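Local coordinates for hypothetical protein (Staphylococcus aureus subsp. aureus Mu50, PDB 4PEO) that is probably an essential cysteine protease that trims the N-terminal nine residues from ribosomal protein bL27 and also processes phage 80alpha capsid and scaffold proteins, at residues M86-S89 / L90-I93. Residues are numbered along the deposited sequence; the frame is centred on the assembly and turned at random.
Sequences MLVS and LQTI
T92 turns back on V88 one helical turn earlier, and both of its donors end on the same carbonyl. The backbone N of T92 lies 2.9 Å from V88 O, while its hydroxyl OG1 reaches that oxygen at 2.8 Å. The two come from opposite faces of the carbonyl plane, OG1 standing 35° out of it. What puts the hydroxyl there is chi1 of -57°, which sets OG1 beside the backbone N and swings CG2 anti to that nitrogen. Such a fold-back onto the carbonyl four residues earlier is common for helical threonines. OG1 is also hydrogen-bonded to ND2 of N46 in the second subunit, so it links the helix backbone to the dimer partner.

The other three carbonyls are each met by the amide four residues on, the alpha-helical i to i+4 pattern. Q91 N to L87 O is the shortest of these bonds at 2.8 Å, with an N-H...O angle of 162°. L90 N takes M86 O, and I93 N takes S89 O at a longer 3.2 Å. Aliphatic carbon lies beside these oxygens: CG of L90 is 3.3 Å from M86 O, and CG of Q91 is 3.2 Å from L87 O.

CE of M86 meets CD1 of L90 at 4.3 Å, a light van der Waals contact facing the sheet. These residues belong to helix 77-96, which lies against the mixed sheet: L87 and L90 pack on strand 2-8, and L90 and I93 on strand 101-105. M86 fits between strand 14-20 and helix 36-51, while V88, S89, T92 and I93 pack against the second subunit.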
ATOM      1  N   MET B  86       1.689   0.290  -4.685  1.00 20.63           N
ATOM      2  CA  MET B  86       1.804  -1.146  -4.402  1.00 20.16           C
ATOM      3  C   MET B  86       3.168  -1.642  -4.897  1.00 23.76           C
ATOM      4  O   MET B  86       3.832  -2.365  -4.167  1.00 24.40           O
ATOM      5  CB  MET B  86       0.685  -1.885  -5.154  1.00 20.36           C
ATOM      6  CG  MET B  86       0.475  -3.334  -4.665  1.00 21.61           C
ATOM      7  SD  MET B  86      -0.662  -4.251  -5.817  1.00 20.34           S
ATOM      8  CE  MET B  86       0.365  -4.363  -7.058  1.00 19.14           C
ATOM      9  N   LEU B  87       3.589  -1.235  -6.104  1.00 22.14           N
ATOM     10  CA  LEU B  87       4.881  -1.662  -6.673  1.00 24.83           C
ATOM     11  C   LEU B  87       6.066  -1.122  -5.892  1.00 27.59           C
ATOM     12  O   LEU B  87       6.983  -1.885  -5.577  1.00 27.36           O
ATOM     13  CB  LEU B  87       4.980  -1.326  -8.172  1.00 25.63           C
ATOM     14  CG  LEU B  87       3.921  -2.001  -9.075  1.00 29.69           C
ATOM     15  CD1 LEU B  87       4.087  -1.564 -10.519  1.00 29.83           C
ATOM     16  CD2 LEU B  87       3.909  -3.527  -8.890  1.00 32.01           C
ATOM     17  N   VAL B  88       6.021   0.169  -5.487  1.00 24.21           N
ATOM     18  CA  VAL B  88       7.079   0.743  -4.646  1.00 25.29           C
ATOM     19  C   VAL B  88       7.150  -0.027  -3.312  1.00 28.37           C
ATOM     20  O   VAL B  88       8.258  -0.341  -2.834  1.00 28.21           O
ATOM     21  CB  VAL B  88       6.873   2.273  -4.446  1.00 28.46           C
ATOM     22  CG1 VAL B  88       7.812   2.829  -3.366  1.00 29.83           C
ATOM     23  CG2 VAL B  88       7.075   3.019  -5.762  1.00 28.68           C
ATOM     24  N   SER B  89       5.969  -0.363  -2.730  1.00 23.84           N
ATOM     25  CA  SER B  89       5.918  -1.104  -1.468  0.53 24.11           C
ATOM     26  C   SER B  89       6.510  -2.514  -1.608  1.00 27.03           C
ATOM     27  O   SER B  89       7.262  -2.953  -0.723  1.00 28.17           O
ATOM     28  CB  SER B  89       4.494  -1.170  -0.938  0.53 25.66           C
ATOM     29  OG  SER B  89       4.515  -1.603   0.408  0.53 26.53           O
ATOM     30  N   LEU B  90       6.228  -3.193  -2.734  1.00 23.99           N
ATOM     31  CA  LEU B  90       6.759  -4.541  -3.009  1.00 25.20           C
ATOM     32  C   LEU B  90       8.264  -4.485  -3.261  1.00 30.74           C
ATOM     33  O   LEU B  90       9.003  -5.343  -2.766  1.00 31.36           O
ATOM     34  CB  LEU B  90       6.019  -5.190  -4.192  1.00 24.26           C
ATOM     35  CG  LEU B  90       4.548  -5.575  -3.936  1.00 28.14           C
ATOM     36  CD1 LEU B  90       3.885  -6.093  -5.229  1.00 27.88           C
ATOM     37  CD2 LEU B  90       4.415  -6.603  -2.796  1.00 31.68           C
ATOM     38  N   GLN B  91       8.725  -3.438  -3.974  1.00 28.11           N
ATOM     39  CA  GLN B  91      10.167  -3.195  -4.207  1.00 30.23           C
ATOM     40  C   GLN B  91      10.887  -2.967  -2.873  1.00 34.80           C
ATOM     41  O   GLN B  91      12.025  -3.404  -2.720  1.00 37.57           O
ATOM     42  CB  GLN B  91      10.386  -1.975  -5.114  1.00 31.70           C
ATOM     43  CG  GLN B  91      10.040  -2.228  -6.582  1.00 40.09           C
ATOM     44  CD  GLN B  91      10.111  -0.989  -7.454  1.00 60.28           C
ATOM     45  OE1 GLN B  91      10.054   0.160  -6.988  1.00 53.58           O
ATOM     46  NE2 GLN B  91      10.215  -1.202  -8.756  1.00 52.51           N
ATOM     47  N   THR B  92      10.216  -2.294  -1.903  1.00 31.01           N
ATOM     48  CA  THR B  92      10.769  -2.050  -0.560  1.00 32.80           C
ATOM     49  C   THR B  92      10.997  -3.396   0.156  1.00 37.31           C
ATOM     50  O   THR B  92      12.070  -3.604   0.745  1.00 38.92           O
ATOM     51  CB  THR B  92       9.875  -1.068   0.232  1.00 33.97           C
ATOM     52  OG1 THR B  92       9.750   0.138  -0.521  1.00 31.40           O
ATOM     53  CG2 THR B  92      10.423  -0.774   1.645  1.00 33.05           C
ATOM     54  N   ILE B  93      10.006  -4.313   0.073  1.00 33.91           N
ATOM     55  CA  ILE B  93      10.124  -5.671   0.667  1.00 35.90           C
ATOM     56  C   ILE B  93      11.266  -6.441  -0.022  1.00 40.82           C
ATOM     57  O   ILE B  93      12.104  -7.022   0.673  1.00 42.27           O
ATOM     58  CB  ILE B  93       8.782  -6.466   0.602  1.00 37.79           C
ATOM     59  CG1 ILE B  93       7.647  -5.737   1.358  1.00 37.40           C
ATOM     60  CG2 ILE B  93       8.952  -7.911   1.113  1.00 41.20           C
ATOM     61  CD1 ILE B  93       6.237  -6.187   0.943  1.00 37.27           C
TER